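PDB 4YK2: bartonella effector protein (Bep) substrate of VirB T4SS from Bartonella clarridgeiae, which is probably an effector protein translocated by the VirB type IV secretion system, whose BID domain, the part studied here, probably forms part of the secretion signal. Local coordinates for residues Gln37-Phe49 with Ala102-Tyr116. Sequence-based numbering, arbitrary orientation.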
loop_
_atom_site.group_PDB
_atom_site.type_symbol
_atom_site.label_atom_id
_atom_site.label_comp_id
_atom_site.label_asym_id
_atom_site.label_seq_id
_atom_site.Cartn_x
_atom_site.Cartn_y
_atom_site.Cartn_z
ATOM N N GLN A 37 6.055 -1.139 -6.596
ATOM C CA GLN A 37 4.986 -0.702 -5.692
ATOM C C GLN A 37 5.077 -1.422 -4.357
ATOM O O GLN A 37 4.860 -0.810 -3.309
ATOM C CB GLN A 37 3.610 -0.919 -6.317
ATOM C CG GLN A 37 3.367 0.001 -7.527
ATOM C CD GLN A 37 3.704 1.446 -7.224
ATOM O OE1 GLN A 37 3.334 1.973 -6.170
ATOM N NE2 GLN A 37 4.406 2.100 -8.145
ATOM N N GLU A 38 5.396 -2.715 -4.391
ATOM C CA GLU A 38 5.545 -3.472 -3.154
ATOM C C GLU A 38 6.617 -2.837 -2.283
ATOM O O GLU A 38 6.459 -2.728 -1.078
ATOM C CB GLU A 38 5.899 -4.935 -3.425
ATOM C CG GLU A 38 4.795 -5.747 -4.061
ATOM C CD GLU A 38 5.222 -7.187 -4.309
ATOM O OE1 GLU A 38 6.430 -7.418 -4.504
ATOM O OE2 GLU A 38 4.359 -8.083 -4.307
ATOM N N LYS A 39 7.710 -2.418 -2.902
ATOM C CA LYS A 39 8.792 -1.771 -2.175
ATOM C C LYS A 39 8.337 -0.441 -1.559
ATOM O O LYS A 39 8.615 -0.158 -0.396
ATOM C CB LYS A 39 9.984 -1.548 -3.116
ATOM C CG LYS A 39 11.218 -0.917 -2.477
ATOM C CD LYS A 39 12.319 -0.741 -3.545
ATOM C CE LYS A 39 13.652 -0.302 -2.948
ATOM N NZ LYS A 39 14.769 -0.397 -3.938
ATOM N N GLU A 40 7.657 0.383 -2.345
ATOM C CA GLU A 40 7.190 1.667 -1.838
ATOM C C GLU A 40 6.117 1.480 -0.753
ATOM O O GLU A 40 6.070 2.248 0.212
ATOM C CB GLU A 40 6.658 2.535 -2.983
ATOM C CG GLU A 40 6.141 3.918 -2.574
ATOM C CD GLU A 40 7.240 4.880 -2.118
ATOM O OE1 GLU A 40 8.398 4.457 -1.930
ATOM O OE2 GLU A 40 6.942 6.079 -1.942
ATOM N N ILE A 41 5.267 0.464 -0.902
ATOM C CA ILE A 41 4.277 0.159 0.142
ATOM C C ILE A 41 4.966 -0.221 1.463
ATOM O O ILE A 41 4.529 0.191 2.546
ATOM C CB ILE A 41 3.300 -0.935 -0.328
ATOM C CG1 ILE A 41 2.395 -0.368 -1.440
ATOM C CG2 ILE A 41 2.438 -1.434 0.849
ATOM C CD1 ILE A 41 1.534 -1.417 -2.142
ATOM N N ARG A 42 6.041 -1.003 1.380
ATOM C CA ARG A 42 6.804 -1.338 2.579
ATOM C C ARG A 42 7.400 -0.081 3.226
ATOM O O ARG A 42 7.322 0.089 4.447
ATOM C CB ARG A 42 7.916 -2.347 2.266
ATOM C CG ARG A 42 7.442 -3.800 2.193
ATOM C CD ARG A 42 8.609 -4.782 2.185
ATOM N NE ARG A 42 9.555 -4.493 1.112
ATOM C CZ ARG A 42 9.538 -5.078 -0.080
ATOM N NH1 ARG A 42 8.626 -6.000 -0.362
ATOM N NH2 ARG A 42 10.440 -4.742 -0.985
ATOM N N ARG A 43 7.991 0.788 2.406
ATOM C CA ARG A 43 8.623 2.015 2.894
ATOM C C ARG A 43 7.606 2.923 3.570
ATOM O O ARG A 43 7.837 3.429 4.677
ATOM C CB ARG A 43 9.312 2.775 1.747
ATOM C CG ARG A 43 10.244 3.901 2.224
ATOM C CD ARG A 43 10.786 4.766 1.062
ATOM N NE ARG A 43 9.697 5.470 0.380
ATOM C CZ ARG A 43 9.189 6.637 0.776
ATOM N NH1 ARG A 43 9.668 7.241 1.855
ATOM N NH2 ARG A 43 8.200 7.205 0.096
ATOM N N LEU A 44 6.467 3.108 2.917
ATOM C CA LEU A 44 5.406 3.945 3.477
ATOM C C LEU A 44 4.711 3.314 4.696
ATOM O O LEU A 44 4.297 4.028 5.617
ATOM C CB LEU A 44 4.382 4.266 2.391
ATOM C CG LEU A 44 4.933 5.147 1.256
ATOM C CD1 LEU A 44 3.954 5.179 0.106
ATOM C CD2 LEU A 44 5.206 6.574 1.732
ATOM N N SER A 45 4.582 1.988 4.707
ATOM C CA SER A 45 3.942 1.299 5.842
ATOM C C SER A 45 4.795 1.411 7.108
ATOM O O SER A 45 4.275 1.512 8.228
ATOM C CB SER A 45 3.681 -0.183 5.515
ATOM O OG SER A 45 2.669 -0.333 4.515
ATOM N N GLN A 46 6.108 1.371 6.923
ATOM C CA GLN A 46 7.040 1.622 8.014
ATOM C C GLN A 46 6.777 3.003 8.626
ATOM O O GLN A 46 6.753 3.152 9.858
ATOM C CB GLN A 46 8.487 1.502 7.524
ATOM C CG GLN A 46 9.550 2.000 8.520
ATOM C CD GLN A 46 9.528 1.254 9.846
ATOM O OE1 GLN A 46 9.179 0.070 9.907
ATOM N NE2 GLN A 46 9.907 1.947 10.920
ATOM N N ILE A 47 6.558 4.005 7.776
ATOM C CA ILE A 47 6.316 5.368 8.258
ATOM C C ILE A 47 4.947 5.509 8.922
ATOM O O ILE A 47 4.814 6.126 9.984
ATOM C CB ILE A 47 6.454 6.398 7.113
ATOM C CG1 ILE A 47 7.871 6.368 6.523
ATOM C CG2 ILE A 47 6.118 7.788 7.629
ATOM C CD1 ILE A 47 8.026 7.155 5.206
ATOM N N VAL A 48 3.922 4.948 8.289
ATOM C CA VAL A 48 2.556 5.089 8.784
ATOM C C VAL A 48 2.321 4.248 10.052
ATOM O O VAL A 48 1.729 4.727 11.015
ATOM C CB VAL A 48 1.536 4.714 7.680
ATOM C CG1 VAL A 48 0.122 4.666 8.247
ATOM C CG2 VAL A 48 1.620 5.694 6.517
ATOM N N PHE A 49 2.795 3.002 10.050
ATOM C CA PHE A 49 2.458 2.047 11.107
ATOM C C PHE A 49 3.648 1.578 11.930
ATOM O O PHE A 49 3.468 0.947 12.969
ATOM C CB PHE A 49 1.770 0.807 10.514
ATOM C CG PHE A 49 0.427 1.087 9.897
ATOM C CD1 PHE A 49 -0.642 1.497 10.686
ATOM C CD2 PHE A 49 0.224 0.911 8.533
ATOM C CE1 PHE A 49 -1.890 1.741 10.133
ATOM C CE2 PHE A 49 -1.025 1.158 7.960
ATOM C CZ PHE A 49 -2.087 1.575 8.761
ATOM N N ALA A 102 3.513 10.116 10.142
ATOM C CA ALA A 102 2.684 8.959 9.822
ATOM C C ALA A 102 1.441 9.408 9.062
ATOM O O ALA A 102 1.138 8.886 7.976
ATOM C CB ALA A 102 2.289 8.198 11.098
ATOM N N GLU A 103 0.743 10.395 9.626
ATOM C CA GLU A 103 -0.493 10.894 9.030
ATOM C C GLU A 103 -0.258 11.489 7.643
ATOM O O GLU A 103 -1.060 11.280 6.738
ATOM C CB GLU A 103 -1.160 11.929 9.948
ATOM C CG GLU A 103 -1.792 11.287 11.185
ATOM C CD GLU A 103 -2.555 12.272 12.064
ATOM O OE1 GLU A 103 -2.454 13.499 11.846
ATOM O OE2 GLU A 103 -3.256 11.807 12.983
ATOM N N LYS A 104 0.850 12.205 7.476
ATOM C CA LYS A 104 1.131 12.878 6.208
ATOM C C LYS A 104 1.568 11.914 5.115
ATOM O O LYS A 104 1.770 12.323 3.977
ATOM C CB LYS A 104 2.203 13.951 6.388
ATOM C CG LYS A 104 1.715 15.185 7.122
ATOM C CD LYS A 104 2.881 16.099 7.480
ATOM C CE LYS A 104 2.459 17.177 8.468
ATOM N NZ LYS A 104 3.599 18.056 8.853
ATOM N N ASN A 105 1.697 10.635 5.442
ATOM C CA ASN A 105 2.096 9.672 4.424
ATOM C C ASN A 105 0.993 8.692 4.062
ATOM O O ASN A 105 1.175 7.848 3.194
ATOM C CB ASN A 105 3.352 8.930 4.879
ATOM C CG ASN A 105 4.609 9.719 4.578
ATOM O OD1 ASN A 105 5.126 9.659 3.472
ATOM N ND2 ASN A 105 5.079 10.496 5.549
ATOM N N ILE A 106 -0.159 8.816 4.715
ATOM C CA ILE A 106 -1.286 7.948 4.416
ATOM C C ILE A 106 -1.756 8.123 2.958
ATOM O O ILE A 106 -1.979 7.135 2.249
ATOM C CB ILE A 106 -2.416 8.191 5.431
ATOM C CG1 ILE A 106 -2.026 7.539 6.770
ATOM C CG2 ILE A 106 -3.734 7.644 4.931
ATOM C CD1 ILE A 106 -2.983 7.811 7.894
ATOM N N SER A 107 -1.886 9.370 2.506
ATOM C CA SER A 107 -2.283 9.632 1.123
ATOM C C SER A 107 -1.391 8.882 0.107
ATOM O O SER A 107 -1.896 8.215 -0.800
ATOM C CB SER A 107 -2.255 11.141 0.848
ATOM O OG SER A 107 -2.722 11.429 -0.453
ATOM N N LYS A 108 -0.073 8.958 0.278
ATOM C CA LYS A 108 0.819 8.304 -0.675
ATOM C C LYS A 108 0.781 6.781 -0.521
ATOM O O LYS A 108 0.952 6.061 -1.505
ATOM C CB LYS A 108 2.250 8.835 -0.535
ATOM C CG LYS A 108 2.481 10.207 -1.207
ATOM C CD LYS A 108 2.542 10.110 -2.737
ATOM C CE LYS A 108 2.900 11.452 -3.383
ATOM N NZ LYS A 108 3.248 11.308 -4.825
ATOM N N LEU A 109 0.530 6.285 0.689
ATOM C CA LEU A 109 0.379 4.842 0.886
ATOM C C LEU A 109 -0.851 4.331 0.114
ATOM O O LEU A 109 -0.790 3.314 -0.576
ATOM C CB LEU A 109 0.267 4.500 2.383
ATOM C CG LEU A 109 0.023 3.036 2.779
ATOM C CD1 LEU A 109 1.034 2.095 2.132
ATOM C CD2 LEU A 109 0.051 2.876 4.308
ATOM N N VAL A 110 -1.963 5.052 0.213
ATOM C CA VAL A 110 -3.158 4.708 -0.561
ATOM C C VAL A 110 -2.863 4.700 -2.081
ATOM O O VAL A 110 -3.276 3.787 -2.802
ATOM C CB VAL A 110 -4.315 5.673 -0.209
ATOM C CG1 VAL A 110 -5.502 5.496 -1.145
ATOM C CG2 VAL A 110 -4.729 5.493 1.283
ATOM N N GLU A 111 -2.139 5.703 -2.566
ATOM C CA GLU A 111 -1.829 5.761 -3.996
ATOM C C GLU A 111 -0.982 4.581 -4.432
ATOM O O GLU A 111 -1.184 4.033 -5.512
ATOM C CB GLU A 111 -1.108 7.059 -4.354
ATOM C CG GLU A 111 -1.990 8.281 -4.292
ATOM C CD GLU A 111 -1.330 9.504 -4.901
ATOM O OE1 GLU A 111 -0.524 9.347 -5.850
ATOM O OE2 GLU A 111 -1.613 10.618 -4.423
ATOM N N ALA A 112 -0.038 4.180 -3.593
ATOM C CA ALA A 112 0.843 3.078 -3.953
ATOM C C ALA A 112 0.065 1.767 -4.003
ATOM O O ALA A 112 0.331 0.910 -4.842
ATOM C CB ALA A 112 1.997 2.980 -2.983
ATOM N N ILE A 113 -0.921 1.627 -3.122
ATOM C CA ILE A 113 -1.771 0.444 -3.125
ATOM C C ILE A 113 -2.646 0.417 -4.381
ATOM O O ILE A 113 -2.839 -0.641 -4.981
ATOM C CB ILE A 113 -2.614 0.374 -1.832
ATOM C CG1 ILE A 113 -1.712 0.039 -0.643
ATOM C CG2 ILE A 113 -3.733 -0.666 -1.957
ATOM C CD1 ILE A 113 -2.404 0.218 0.720
ATOM N N HIS A 114 -3.153 1.574 -4.801
ATOM C CA HIS A 114 -3.929 1.647 -6.045
ATOM C C HIS A 114 -3.053 1.285 -7.254
ATOM O O HIS A 114 -3.497 0.563 -8.151
ATOM C CB HIS A 114 -4.539 3.037 -6.247
ATOM C CG HIS A 114 -5.852 3.236 -5.550
ATOM N ND1 HIS A 114 -7.027 2.663 -5.989
ATOM C CD2 HIS A 114 -6.178 3.964 -4.451
ATOM C CE1 HIS A 114 -8.015 3.012 -5.182
ATOM N NE2 HIS A 114 -7.528 3.807 -4.244
ATOM N N LYS A 115 -1.816 1.775 -7.275
ATOM C CA LYS A 115 -0.883 1.434 -8.361
ATOM C C LYS A 115 -0.546 -0.056 -8.376
ATOM O O LYS A 115 -0.500 -0.673 -9.437
ATOM C CB LYS A 115 0.398 2.253 -8.249
ATOM C CG LYS A 115 0.218 3.714 -8.618
ATOM C CD LYS A 115 1.537 4.458 -8.590
ATOM C CE LYS A 115 1.309 5.949 -8.833
ATOM N NZ LYS A 115 2.473 6.770 -8.404
ATOM N N TYR A 116 -0.309 -0.623 -7.195
ATOM C CA TYR A 116 -0.083 -2.055 -7.048
ATOM C C TYR A 116 -1.264 -2.849 -7.608
ATOM O O TYR A 116 -1.089 -3.758 -8.429
ATOM C CB TYR A 116 0.158 -2.391 -5.566
ATOM C CG TYR A 116 0.205 -3.867 -5.255
ATOM C CD1 TYR A 116 1.370 -4.603 -5.444
ATOM C CD2 TYR A 116 -0.911 -4.522 -4.746
ATOM C CE1 TYR A 116 1.412 -5.944 -5.157
ATOM C CE2 TYR A 116 -0.878 -5.864 -4.455
ATOM C CZ TYR A 116 0.290 -6.569 -4.657
ATOM O OH TYR A 116 0.321 -7.907 -4.359
HETATM O O HOH W 1 5.058 4.885 -8.719
HETATM O O HOH W 2 7.521 9.595 2.234
#
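Ala102 meets the C-terminal end of helix 21-49 where helix 97-103, probably part of the hook that tops the four-helix bundle of the BID domain, gives way to helix 106-123; its CB lies 3.5 Å from both Ile47 O and Val48 O. A type I turn from Glu103 to Ile106 then leads into the bundle, where segments 37-49 and 106-116 run antiparallel at 158°, their axes 9.1 Å apart at closest approach. At this turn Asn105 ND2 lies 3.6 Å from Ile47 CG2 and donates its hydrogen bond to Gln101 O, while OD1 accepts from a water held by Arg43 NH1. Leu44 CD1 lies 3.5 Å from Lys108 O. Knobs-into-holes packing follows. A chi1 of 177° turns Leu109 into the hole among Ile41, Leu44, Ser45 and Val48, CD1 meeting Ser45 OG and CD2 Val48 CG2. Ala112 fits among Gln37, Glu40, Ile41 and Leu44; in return Ile41 enters between Leu109, Ala112, Ile113 and Tyr116, its CD1 against Ile113 CG1 and Tyr116 CB. Toward solvent, the aliphatic chain of Lys115 crosses the Gln37 amide obliquely, CB 3.6 Å from Gln37 CD, and one water accepts from Gln37 NE2 and Lys115 NZ. Finally, Tyr116 CE1 lies 3.6 Å from Glu38 CG.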